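PDB 3QDH: fimbrial structural subunit from Actinomyces naeslundii, which forms the shaft of type 2 fimbriae and serves as an adhesin through which the bacterium interacts with streptococci and host cells in developing oral biofilms. Local coordinates for residues K38-F44 with S127-E133; F44-L50 with Q81-F87; T58-L64 with K102-Q108; T67-D73 with T88-R94. All coordinates share one frame; numbering follows the deposited sequence.

In the fold
This chain is the C-terminal part of the subunit, and all four contacts lie in the first of its domains. From the N terminus, strand 39-49 opens contact 1, whose loop closes only at strand 118-131; the other three contacts nest inside it. Contact 2 takes up the same strand from Phe44 onward and pairs it with strand 82-87. Strand 57-64 starts contact 3, which finishes at strand 102-111 and therefore crosses contact 2. Contact 4 ties the loop 67-73 to helix 89-96 round a zinc ion, nested within contact 3 and crossing contact 2. Contacts 1 and 2 build one sheet, contact 3 the sheet packed against it, and contact 4 lies beside both.

Contact 1 (K38-F44 with S127-E133); sequences KSFYKYF and SDTVYAE
Phe40 and Val130 exchange backbone hydrogen bonds in both directions, the centre of an antiparallel ladder between strands 39-49 and 118-131. Ala132 N extends it to Lys38 O, and Lys42 N to Asp128 O. Between Tyr41 and Tyr43 the register slips by one residue, a beta bulge, and beyond it Asp128 N makes only a weak bond of 3.3 Å to Tyr43 O.

The charged pairs sit at the bulge and at the far end. Lys42 stays extended alongside Asp128: its CE passes 3.6 Å from Val130 CB, and its NZ meets Asp128 OD2 at 3.1 Å from above the carboxylate plane. Lys38 bends at its second torsion (chi2 -71°), which carries NZ to Glu133 O at 3.2 Å, with a long salt bridge to Glu133 OE1 besides.

Among the rings, Tyr131 takes Lys38 CB over one face in a CH-pi contact, 3.9 Å from the centroid. Phe40 turns an edge to Ala132 O, 3.4 Å from CE2, while Lys96 makes a cation-pi contact with the same ring. Tyr43 lays a face over Asp128 N, and its OH lies 3.5 Å from Asp128 CB. Tyr41 and Phe44 project from the side of the sheet opposite Phe40 and Tyr43, onto Leu92 and Ile95.

Two waters add bridges, one joining Ser39 OG to Thr129 OG1, the other joining Tyr43 OH to Asp128 OD2. The chemistry is that of a surface strand pair: the backbone fixes the register, while both lysines lend their methylenes to packing and their ammonium groups to oxygen acceptors.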
# COMPACT_ATOMS: atom_id res chain seq x y z
N LYS A 38 -26.01 7.62 29.47
CA LYS A 38 -25.01 7.80 30.54
C LYS A 38 -23.80 6.87 30.40
O LYS A 38 -23.11 6.59 31.39
CB LYS A 38 -25.66 7.64 31.93
CG LYS A 38 -26.70 8.72 32.29
CD LYS A 38 -26.02 10.06 32.56
CE LYS A 38 -26.94 11.03 33.30
NZ LYS A 38 -26.35 12.41 33.36
N SER A 39 -23.54 6.39 29.19
CA SER A 39 -22.36 5.58 28.90
C SER A 39 -21.37 6.44 28.10
O SER A 39 -21.76 7.06 27.10
CB SER A 39 -22.76 4.32 28.13
OG SER A 39 -21.63 3.62 27.64
N PHE A 40 -20.12 6.48 28.54
CA PHE A 40 -19.11 7.32 27.89
C PHE A 40 -17.86 6.54 27.55
O PHE A 40 -17.53 5.58 28.23
CB PHE A 40 -18.70 8.48 28.82
CG PHE A 40 -19.86 9.30 29.28
CD1 PHE A 40 -20.27 10.42 28.56
CD2 PHE A 40 -20.56 8.96 30.44
CE1 PHE A 40 -21.36 11.20 28.98
CE2 PHE A 40 -21.65 9.72 30.87
CZ PHE A 40 -22.05 10.84 30.14
N TYR A 41 -17.16 6.96 26.49
CA TYR A 41 -15.83 6.41 26.17
C TYR A 41 -14.77 6.82 27.19
O TYR A 41 -14.64 7.99 27.53
CB TYR A 41 -15.36 6.86 24.78
CG TYR A 41 -16.18 6.26 23.66
CD1 TYR A 41 -16.06 4.91 23.32
CD2 TYR A 41 -17.08 7.05 22.94
CE1 TYR A 41 -16.83 4.36 22.28
CE2 TYR A 41 -17.84 6.51 21.90
CZ TYR A 41 -17.71 5.17 21.59
OH TYR A 41 -18.49 4.67 20.58
N LYS A 42 -14.02 5.82 27.66
CA LYS A 42 -12.78 6.07 28.40
C LYS A 42 -11.70 6.37 27.38
O LYS A 42 -10.80 7.19 27.62
CB LYS A 42 -12.38 4.83 29.20
CG LYS A 42 -13.33 4.42 30.33
CD LYS A 42 -12.77 3.14 30.98
CE LYS A 42 -13.81 2.35 31.70
NZ LYS A 42 -13.24 1.08 32.25
N TYR A 43 -11.79 5.70 26.23
CA TYR A 43 -10.86 5.93 25.14
C TYR A 43 -11.40 5.27 23.87
O TYR A 43 -12.31 4.46 23.93
CB TYR A 43 -9.44 5.40 25.47
CG TYR A 43 -9.43 3.97 25.96
CD1 TYR A 43 -9.41 2.90 25.06
CD2 TYR A 43 -9.43 3.69 27.33
CE1 TYR A 43 -9.45 1.56 25.53
CE2 TYR A 43 -9.45 2.37 27.82
CZ TYR A 43 -9.46 1.32 26.91
OH TYR A 43 -9.47 0.04 27.40
N PHE A 44 -10.82 5.64 22.73
CA PHE A 44 -11.16 5.05 21.43
C PHE A 44 -9.94 5.23 20.52
O PHE A 44 -9.55 6.35 20.20
CB PHE A 44 -12.42 5.73 20.84
CG PHE A 44 -12.95 5.05 19.60
CD1 PHE A 44 -14.23 4.49 19.58
CD2 PHE A 44 -12.18 4.98 18.45
CE1 PHE A 44 -14.73 3.86 18.42
CE2 PHE A 44 -12.66 4.34 17.28
CZ PHE A 44 -13.93 3.79 17.27
N SER A 127 -11.04 0.29 22.42
CA SER A 127 -11.97 1.23 23.04
C SER A 127 -12.67 0.60 24.25
O SER A 127 -12.71 -0.62 24.40
CB SER A 127 -12.99 1.78 22.03
OG SER A 127 -13.83 0.77 21.51
N ASP A 128 -13.17 1.47 25.13
CA ASP A 128 -13.90 1.01 26.30
C ASP A 128 -14.84 2.12 26.74
O ASP A 128 -14.60 3.30 26.46
CB ASP A 128 -12.91 0.65 27.41
CG ASP A 128 -13.51 -0.28 28.46
OD1 ASP A 128 -14.58 -0.91 28.23
OD2 ASP A 128 -12.87 -0.39 29.52
N THR A 129 -15.92 1.73 27.41
CA THR A 129 -16.93 2.67 27.89
C THR A 129 -17.24 2.39 29.35
O THR A 129 -16.97 1.29 29.85
CB THR A 129 -18.23 2.51 27.10
OG1 THR A 129 -18.61 1.13 27.12
CG2 THR A 129 -18.06 2.98 25.65
N VAL A 130 -17.83 3.37 30.02
CA VAL A 130 -18.18 3.26 31.45
C VAL A 130 -19.48 4.03 31.70
O VAL A 130 -19.71 5.08 31.08
CB VAL A 130 -17.02 3.81 32.34
CG1 VAL A 130 -16.79 5.34 32.10
CG2 VAL A 130 -17.25 3.51 33.83
N TYR A 131 -20.35 3.49 32.55
CA TYR A 131 -21.52 4.23 33.01
C TYR A 131 -21.06 5.26 34.03
O TYR A 131 -20.30 4.95 34.96
CB TYR A 131 -22.57 3.29 33.63
CG TYR A 131 -23.91 3.95 33.96
CD1 TYR A 131 -24.09 4.68 35.14
CD2 TYR A 131 -24.99 3.84 33.08
CE1 TYR A 131 -25.31 5.28 35.43
CE2 TYR A 131 -26.22 4.45 33.37
CZ TYR A 131 -26.37 5.16 34.55
OH TYR A 131 -27.58 5.76 34.83
N ALA A 132 -21.48 6.50 33.84
CA ALA A 132 -21.17 7.57 34.78
C ALA A 132 -22.32 8.57 34.86
O ALA A 132 -22.99 8.84 33.86
CB ALA A 132 -19.87 8.26 34.41
N GLU A 133 -22.55 9.11 36.05
CA GLU A 133 -23.54 10.18 36.21
C GLU A 133 -22.98 11.49 35.69
O GLU A 133 -23.73 12.37 35.24
CB GLU A 133 -24.01 10.29 37.66
CG GLU A 133 -25.14 9.32 38.02
CD GLU A 133 -26.36 9.45 37.11
OE1 GLU A 133 -26.72 10.59 36.73
OE2 GLU A 133 -26.97 8.41 36.78
O HOH W 1 -20.61 1.38 29.50
O HOH W 2 -9.95 -2.14 25.81
O HOH W 3 -10.25 -0.33 29.91

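Contact 2 (F44-L50 with Q81-F87); sequences FQLRDTL and QTVTVTF
Thr49 and Thr82 each turn OG1 anti to their own carbonyl carbon (chi1 -62° and -52°), which brings the two hydroxyls together in a 2.8 Å hydrogen bond across a non-hydrogen-bonded pair. Gln81 folds at chi2, -66°, sending NE2 to Leu50 O at 3.0 Å; the carbonyl is met from well above its plane, and the same NE2 also bonds Leu54 O.

Between these ends the backbone ladder is regular, Leu46 with Val85 and Asp48 with Val83 bonding in both directions. On the outer face Arg47 CG rests 3.7 Å from Thr82 CG2, while its guanidinium goes to the carbonyls of Pro142 and Ala143. The inner face is largely apolar: Leu50 CD1 touches Val83 CG2 at 3.8 Å, and Phe44 CD2 meets Phe87 CD2 at 3.9 Å. Phe87 CD2, at the ring edge, also lies 3.4 Å from Phe44 O. A water joins Phe44 N to Phe87 O beyond the last bridge.

Asp48, the charged exception on the inner face, bonds Lys8 through OD2 and lies close to Asn121. Such a Lys-Asn-Asp cluster is consistent with the intramolecular isopeptide site of CnaA-type domains, whose DEv-IgG fold this antiparallel sheet helps to build.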
# COMPACT_ATOMS: atom_id res chain seq x y z
N PHE A 44 -10.82 5.64 22.73
CA PHE A 44 -11.16 5.05 21.43
C PHE A 44 -9.94 5.23 20.52
O PHE A 44 -9.55 6.35 20.20
CB PHE A 44 -12.42 5.73 20.84
CG PHE A 44 -12.95 5.05 19.60
CD1 PHE A 44 -14.23 4.49 19.58
CD2 PHE A 44 -12.18 4.98 18.45
CE1 PHE A 44 -14.73 3.86 18.42
CE2 PHE A 44 -12.66 4.34 17.28
CZ PHE A 44 -13.93 3.79 17.27
N GLN A 45 -9.34 4.12 20.11
CA GLN A 45 -8.10 4.17 19.34
C GLN A 45 -8.14 3.18 18.18
O GLN A 45 -8.54 2.03 18.37
CB GLN A 45 -6.91 3.82 20.25
CG GLN A 45 -5.51 3.84 19.58
CD GLN A 45 -4.42 3.40 20.55
OE1 GLN A 45 -3.75 4.23 21.20
NE2 GLN A 45 -4.26 2.10 20.69
N LEU A 46 -7.73 3.63 16.99
CA LEU A 46 -7.46 2.72 15.88
C LEU A 46 -5.96 2.40 15.89
O LEU A 46 -5.12 3.31 15.97
CB LEU A 46 -7.89 3.33 14.55
CG LEU A 46 -9.39 3.67 14.34
CD1 LEU A 46 -9.57 4.46 13.04
CD2 LEU A 46 -10.28 2.43 14.38
N ARG A 47 -5.63 1.12 15.82
CA ARG A 47 -4.25 0.66 15.96
C ARG A 47 -3.91 -0.27 14.80
O ARG A 47 -4.76 -1.03 14.36
CB ARG A 47 -4.07 -0.11 17.27
CG ARG A 47 -2.63 -0.50 17.59
CD ARG A 47 -2.55 -1.19 18.94
NE ARG A 47 -2.74 -0.25 20.06
CZ ARG A 47 -2.64 -0.60 21.34
NH1 ARG A 47 -2.37 -1.86 21.67
NH2 ARG A 47 -2.81 0.32 22.29
N ASP A 48 -2.67 -0.18 14.34
CA ASP A 48 -2.22 -0.97 13.20
C ASP A 48 -0.71 -1.13 13.30
O ASP A 48 0.03 -0.15 13.25
CB ASP A 48 -2.62 -0.29 11.88
CG ASP A 48 -2.57 -1.24 10.67
OD1 ASP A 48 -1.63 -2.05 10.57
OD2 ASP A 48 -3.45 -1.14 9.78
N THR A 49 -0.26 -2.37 13.44
CA THR A 49 1.17 -2.67 13.35
C THR A 49 1.43 -3.07 11.91
O THR A 49 0.98 -4.12 11.46
CB THR A 49 1.60 -3.79 14.30
OG1 THR A 49 1.34 -3.39 15.64
CG2 THR A 49 3.10 -4.11 14.14
N LEU A 50 2.15 -2.23 11.18
CA LEU A 50 2.37 -2.50 9.77
C LEU A 50 3.51 -3.49 9.54
O LEU A 50 4.45 -3.57 10.34
CB LEU A 50 2.58 -1.21 8.98
CG LEU A 50 1.25 -0.47 8.73
CD1 LEU A 50 0.93 0.46 9.90
CD2 LEU A 50 1.30 0.31 7.44
N GLN A 81 6.75 -0.16 14.47
CA GLN A 81 5.87 -0.37 13.32
C GLN A 81 4.40 -0.10 13.65
O GLN A 81 3.53 -0.18 12.78
CB GLN A 81 6.03 -1.80 12.76
CG GLN A 81 7.35 -2.04 12.01
CD GLN A 81 7.46 -1.23 10.73
OE1 GLN A 81 8.21 -0.26 10.68
NE2 GLN A 81 6.70 -1.62 9.71
N THR A 82 4.12 0.24 14.91
CA THR A 82 2.73 0.36 15.38
C THR A 82 2.23 1.82 15.29
O THR A 82 2.75 2.71 15.96
CB THR A 82 2.56 -0.22 16.80
OG1 THR A 82 3.09 -1.55 16.84
CG2 THR A 82 1.09 -0.24 17.21
N VAL A 83 1.23 2.04 14.45
CA VAL A 83 0.60 3.35 14.30
C VAL A 83 -0.69 3.39 15.12
O VAL A 83 -1.45 2.43 15.11
CB VAL A 83 0.32 3.67 12.81
CG1 VAL A 83 -0.23 5.09 12.65
CG2 VAL A 83 1.60 3.50 12.00
N THR A 84 -0.92 4.49 15.83
CA THR A 84 -2.16 4.67 16.58
C THR A 84 -2.82 6.00 16.22
O THR A 84 -2.13 7.01 15.97
CB THR A 84 -1.96 4.59 18.12
OG1 THR A 84 -1.00 5.56 18.55
CG2 THR A 84 -1.52 3.19 18.58
N VAL A 85 -4.15 5.97 16.16
CA VAL A 85 -4.97 7.17 16.01
C VAL A 85 -5.82 7.18 17.27
O VAL A 85 -6.72 6.35 17.44
CB VAL A 85 -5.88 7.10 14.77
CG1 VAL A 85 -6.79 8.37 14.69
CG2 VAL A 85 -5.04 6.93 13.51
N THR A 86 -5.52 8.11 18.16
CA THR A 86 -6.11 8.10 19.48
C THR A 86 -6.95 9.35 19.61
O THR A 86 -6.45 10.47 19.43
CB THR A 86 -5.00 8.07 20.58
OG1 THR A 86 -4.14 6.94 20.35
CG2 THR A 86 -5.61 7.96 21.96
N PHE A 87 -8.23 9.17 19.87
CA PHE A 87 -9.14 10.31 19.91
C PHE A 87 -9.03 11.04 21.24
O PHE A 87 -8.90 10.42 22.28
CB PHE A 87 -10.56 9.86 19.56
CG PHE A 87 -10.74 9.60 18.09
CD1 PHE A 87 -11.16 10.63 17.24
CD2 PHE A 87 -10.45 8.35 17.55
CE1 PHE A 87 -11.29 10.42 15.86
CE2 PHE A 87 -10.58 8.12 16.17
CZ PHE A 87 -11.01 9.17 15.32
O HOH W 4 -8.84 7.84 23.17

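Contact 3 (T58-L64 with K102-Q108); sequences TATEVSL and KVSAVFQ
Gln108 stands beside Thr58 and reaches on to Thr60. From its CB, CG sits between the backbone N and the carbonyl carbon (chi1 57°), 3.7 Å from Thr58 O and 3.8 Å from Thr58 CG2. The chain then runs extended, bringing CD against Thr60 CG2 and OG1. At the tip, OE1 accepts a 2.9 Å hydrogen bond from Thr60 OG1, which comes from above the amide plane, and NE2 lies 3.7 Å from Thr60 CG2.

Along the strands, the backbones of Thr58 and Gln108 bond reciprocally, as do those of Thr60 with Val106 and Ser63 with Ser104. A beta bulge interrupts the run: Glu61 has a positive phi of 53°, and the register shifts by one. These antiparallel strands belong to one sheet of the domain's CnaA-type, Ig-like sandwich, and their buried side packs on strands 39-49 and 82-87. There Ala59 CB lies over a face of the Phe107 ring, 4.2 Å from its centroid, in a CH-pi contact. Further along, Val62 CG2 approaches Ala105 CB, and Leu64 CD1 comes within 4.0 Å of Val103 CG2.

On the opposite side Ser63 OG turns back to its own strand and donates to Glu61 O at 2.9 Å. A water donates to that same carbonyl and also bonds Ser104 OG, bridging the strands beside the bulge.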
# COMPACT_ATOMS: atom_id res chain seq x y z
N THR A 58 2.61 5.50 9.11
CA THR A 58 1.81 6.55 9.72
C THR A 58 0.35 6.35 9.35
O THR A 58 -0.02 5.31 8.77
CB THR A 58 2.33 7.99 9.30
OG1 THR A 58 1.79 8.98 10.18
CG2 THR A 58 1.99 8.31 7.85
N ALA A 59 -0.48 7.32 9.72
CA ALA A 59 -1.88 7.33 9.34
C ALA A 59 -2.28 8.74 8.91
O ALA A 59 -1.79 9.72 9.47
CB ALA A 59 -2.76 6.85 10.49
N THR A 60 -3.14 8.82 7.90
CA THR A 60 -3.69 10.09 7.40
C THR A 60 -5.21 9.98 7.23
O THR A 60 -5.78 8.91 7.45
CB THR A 60 -3.10 10.48 6.03
OG1 THR A 60 -3.46 9.49 5.05
CG2 THR A 60 -1.58 10.60 6.09
N GLU A 61 -5.84 11.08 6.83
CA GLU A 61 -7.28 11.12 6.51
C GLU A 61 -8.17 10.58 7.64
O GLU A 61 -9.10 9.81 7.40
CB GLU A 61 -7.59 10.37 5.21
CG GLU A 61 -6.83 10.83 3.97
CD GLU A 61 -7.41 10.26 2.68
OE1 GLU A 61 -8.58 9.84 2.66
OE2 GLU A 61 -6.68 10.23 1.67
N VAL A 62 -7.88 10.98 8.87
CA VAL A 62 -8.69 10.56 10.01
C VAL A 62 -10.05 11.22 9.84
O VAL A 62 -10.13 12.41 9.56
CB VAL A 62 -8.06 10.99 11.34
CG1 VAL A 62 -8.91 10.49 12.53
CG2 VAL A 62 -6.64 10.44 11.45
N SER A 63 -11.12 10.42 9.98
CA SER A 63 -12.46 10.90 9.68
C SER A 63 -13.53 10.34 10.59
O SER A 63 -13.42 9.23 11.10
CB SER A 63 -12.83 10.58 8.22
OG SER A 63 -11.79 11.00 7.35
N LEU A 64 -14.58 11.13 10.78
CA LEU A 64 -15.81 10.65 11.38
C LEU A 64 -16.91 10.97 10.39
O LEU A 64 -17.18 12.14 10.10
CB LEU A 64 -16.08 11.33 12.73
CG LEU A 64 -17.44 11.01 13.37
CD1 LEU A 64 -17.64 9.51 13.64
CD2 LEU A 64 -17.64 11.83 14.65
N LYS A 102 -19.26 5.83 10.67
CA LYS A 102 -17.92 5.25 10.56
C LYS A 102 -16.78 6.15 11.03
O LYS A 102 -16.63 7.29 10.58
CB LYS A 102 -17.65 4.73 9.15
CG LYS A 102 -18.35 3.41 8.86
CD LYS A 102 -18.15 2.98 7.41
CE LYS A 102 -19.17 1.92 7.01
NZ LYS A 102 -19.37 1.86 5.53
N VAL A 103 -15.99 5.61 11.96
CA VAL A 103 -14.74 6.20 12.41
C VAL A 103 -13.63 5.54 11.60
O VAL A 103 -13.52 4.31 11.60
CB VAL A 103 -14.47 5.91 13.90
CG1 VAL A 103 -13.25 6.68 14.36
CG2 VAL A 103 -15.72 6.22 14.78
N SER A 104 -12.81 6.34 10.91
CA SER A 104 -11.83 5.79 9.98
C SER A 104 -10.50 6.52 9.92
O SER A 104 -10.37 7.66 10.38
CB SER A 104 -12.44 5.67 8.57
OG SER A 104 -12.77 6.95 8.05
N ALA A 105 -9.49 5.84 9.38
CA ALA A 105 -8.23 6.44 9.03
C ALA A 105 -7.59 5.61 7.93
O ALA A 105 -8.00 4.48 7.68
CB ALA A 105 -7.31 6.53 10.24
N VAL A 106 -6.59 6.18 7.26
CA VAL A 106 -5.86 5.46 6.23
C VAL A 106 -4.45 5.22 6.77
O VAL A 106 -3.67 6.16 6.91
CB VAL A 106 -5.81 6.25 4.90
CG1 VAL A 106 -4.96 5.52 3.86
CG2 VAL A 106 -7.23 6.48 4.36
N PHE A 107 -4.13 3.97 7.09
CA PHE A 107 -2.78 3.62 7.52
C PHE A 107 -1.93 3.40 6.28
O PHE A 107 -2.43 2.97 5.24
CB PHE A 107 -2.80 2.38 8.42
CG PHE A 107 -3.50 2.62 9.73
CD1 PHE A 107 -2.77 2.96 10.86
CD2 PHE A 107 -4.89 2.55 9.82
CE1 PHE A 107 -3.42 3.20 12.07
CE2 PHE A 107 -5.55 2.78 11.02
CZ PHE A 107 -4.81 3.11 12.15
N GLN A 108 -0.63 3.70 6.39
CA GLN A 108 0.22 3.68 5.22
C GLN A 108 1.69 3.51 5.53
O GLN A 108 2.15 3.79 6.64
CB GLN A 108 0.01 4.96 4.39
CG GLN A 108 0.26 6.23 5.18
CD GLN A 108 -0.26 7.45 4.46
OE1 GLN A 108 -1.47 7.59 4.21
NE2 GLN A 108 0.64 8.36 4.13
O HOH W 5 -10.66 7.89 6.41

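Contact 4 (T67-D73 with T88-R94); sequences TTLDPTD and TAEGLKR. With ZN (zinc ion), chain B.
Asp70 OD2 is held twice across this contact, by the zinc ion at 2.0 Å and by Arg94 NH2 at 3.3 Å. The arginine comes to the anti side of that oxygen, tilted out of the carboxylate plane, while the oxygen lies in the guanidinium plane. Asp73 OD1 and Glu90 OE1 also bind the zinc, each at 2.0 Å, with their carboxylate planes almost perpendicular (84°).

A second shell steadies the aspartates. Asp73 OD2 accepts from Asp70 N and forms a salt bridge with Arg94 NE at 2.7 Å, a weak hydrogen bond because the N-H is badly bent (129°). Asp70 OD1 accepts from Thr72 OG1 at 2.6 Å. Arg94 would offset some of the negative charge gathered at the metal. Leu69 CD2 packs 3.6 Å from Arg94 CD, and a water links Arg94 NH1 to Thr67 OG1.

Thr88, the N-cap of the helix, fastens the loop from the other end: OG1 donates to Thr72 O at 2.7 Å, in the carbonyl plane and on a lone pair, and N donates to Asp73 O. Gly91 lets that carbonyl come close to the helix backbone. The zinc thus pins loop 67-73, between strands 57-64 and 74-79, to helix 89-96, whose Leu92 packs on Tyr41 and Phe44 of strand 39-49.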
# COMPACT_ATOMS: atom_id res chain seq x y z
N THR A 67 -19.30 14.24 9.54
CA THR A 67 -18.72 15.27 10.40
C THR A 67 -17.43 15.77 9.76
O THR A 67 -16.81 15.05 8.97
CB THR A 67 -18.41 14.67 11.81
OG1 THR A 67 -19.60 14.71 12.61
CG2 THR A 67 -17.30 15.41 12.55
N THR A 68 -17.04 17.01 10.08
CA THR A 68 -15.70 17.46 9.78
C THR A 68 -14.96 17.65 11.11
O THR A 68 -15.33 18.49 11.93
CB THR A 68 -15.67 18.76 8.93
OG1 THR A 68 -16.38 18.53 7.71
CG2 THR A 68 -14.23 19.13 8.58
N LEU A 69 -13.94 16.80 11.32
CA LEU A 69 -13.10 16.87 12.52
C LEU A 69 -12.17 18.07 12.47
O LEU A 69 -11.87 18.59 11.40
CB LEU A 69 -12.25 15.59 12.64
CG LEU A 69 -12.95 14.24 12.77
CD1 LEU A 69 -11.92 13.13 12.65
CD2 LEU A 69 -13.73 14.13 14.10
N ASP A 70 -11.70 18.50 13.64
CA ASP A 70 -10.65 19.50 13.72
C ASP A 70 -9.36 18.80 14.18
O ASP A 70 -9.43 17.68 14.72
CB ASP A 70 -11.07 20.64 14.68
CG ASP A 70 -11.22 20.16 16.11
OD1 ASP A 70 -10.21 19.73 16.71
OD2 ASP A 70 -12.34 20.22 16.64
N PRO A 71 -8.20 19.44 13.98
CA PRO A 71 -6.90 18.81 14.26
C PRO A 71 -6.69 18.42 15.73
O PRO A 71 -5.81 17.58 16.02
CB PRO A 71 -5.89 19.89 13.85
CG PRO A 71 -6.62 20.73 12.87
CD PRO A 71 -8.03 20.77 13.36
N THR A 72 -7.48 18.99 16.65
CA THR A 72 -7.37 18.64 18.08
C THR A 72 -8.29 17.49 18.52
O THR A 72 -8.41 17.22 19.72
CB THR A 72 -7.55 19.88 19.01
OG1 THR A 72 -8.87 20.42 18.87
CG2 THR A 72 -6.54 20.95 18.67
N ASP A 73 -8.93 16.83 17.54
CA ASP A 73 -9.86 15.71 17.82
C ASP A 73 -9.16 14.36 18.02
O ASP A 73 -9.75 13.43 18.56
CB ASP A 73 -10.94 15.62 16.73
CG ASP A 73 -12.01 16.71 16.88
OD1 ASP A 73 -12.15 17.21 18.02
OD2 ASP A 73 -12.68 17.08 15.89
N THR A 88 -9.08 12.37 21.19
CA THR A 88 -8.92 13.19 22.38
C THR A 88 -10.29 13.31 23.06
O THR A 88 -11.29 12.81 22.55
CB THR A 88 -8.44 14.61 22.01
OG1 THR A 88 -9.40 15.18 21.12
CG2 THR A 88 -7.05 14.57 21.33
N ALA A 89 -10.35 14.02 24.19
CA ALA A 89 -11.64 14.20 24.88
C ALA A 89 -12.75 14.75 23.96
O ALA A 89 -13.87 14.22 23.95
CB ALA A 89 -11.46 15.09 26.12
N GLU A 90 -12.43 15.78 23.18
CA GLU A 90 -13.37 16.37 22.21
C GLU A 90 -13.80 15.35 21.17
O GLU A 90 -14.98 15.28 20.78
CB GLU A 90 -12.69 17.48 21.41
CG GLU A 90 -12.66 18.84 21.98
CD GLU A 90 -11.63 19.70 21.24
OE1 GLU A 90 -11.62 19.76 19.98
OE2 GLU A 90 -10.81 20.32 21.95
N GLY A 91 -12.83 14.60 20.68
CA GLY A 91 -13.09 13.55 19.69
C GLY A 91 -14.01 12.46 20.23
O GLY A 91 -14.88 11.97 19.53
N LEU A 92 -13.81 12.08 21.50
CA LEU A 92 -14.64 11.03 22.10
C LEU A 92 -16.07 11.48 22.26
O LEU A 92 -16.99 10.69 22.08
CB LEU A 92 -14.08 10.58 23.46
CG LEU A 92 -12.69 9.95 23.45
CD1 LEU A 92 -12.25 9.64 24.90
CD2 LEU A 92 -12.67 8.69 22.59
N LYS A 93 -16.27 12.76 22.58
CA LYS A 93 -17.61 13.33 22.65
C LYS A 93 -18.29 13.30 21.27
O LYS A 93 -19.47 12.96 21.17
CB LYS A 93 -17.52 14.77 23.18
CG LYS A 93 -18.84 15.51 23.24
CD LYS A 93 -18.71 16.85 23.97
CE LYS A 93 -19.08 16.72 25.44
NZ LYS A 93 -20.57 16.58 25.62
N ARG A 94 -17.55 13.64 20.22
CA ARG A 94 -18.08 13.53 18.84
C ARG A 94 -18.54 12.12 18.46
O ARG A 94 -19.62 11.92 17.86
CB ARG A 94 -17.03 13.97 17.83
CG ARG A 94 -16.77 15.48 17.73
CD ARG A 94 -15.90 15.70 16.51
NE ARG A 94 -15.31 17.04 16.39
CZ ARG A 94 -15.91 18.08 15.81
NH1 ARG A 94 -17.14 17.93 15.32
NH2 ARG A 94 -15.31 19.26 15.72
ZN ZN B . -12.56 19.17 18.36
O HOH W 6 -19.23 15.65 15.29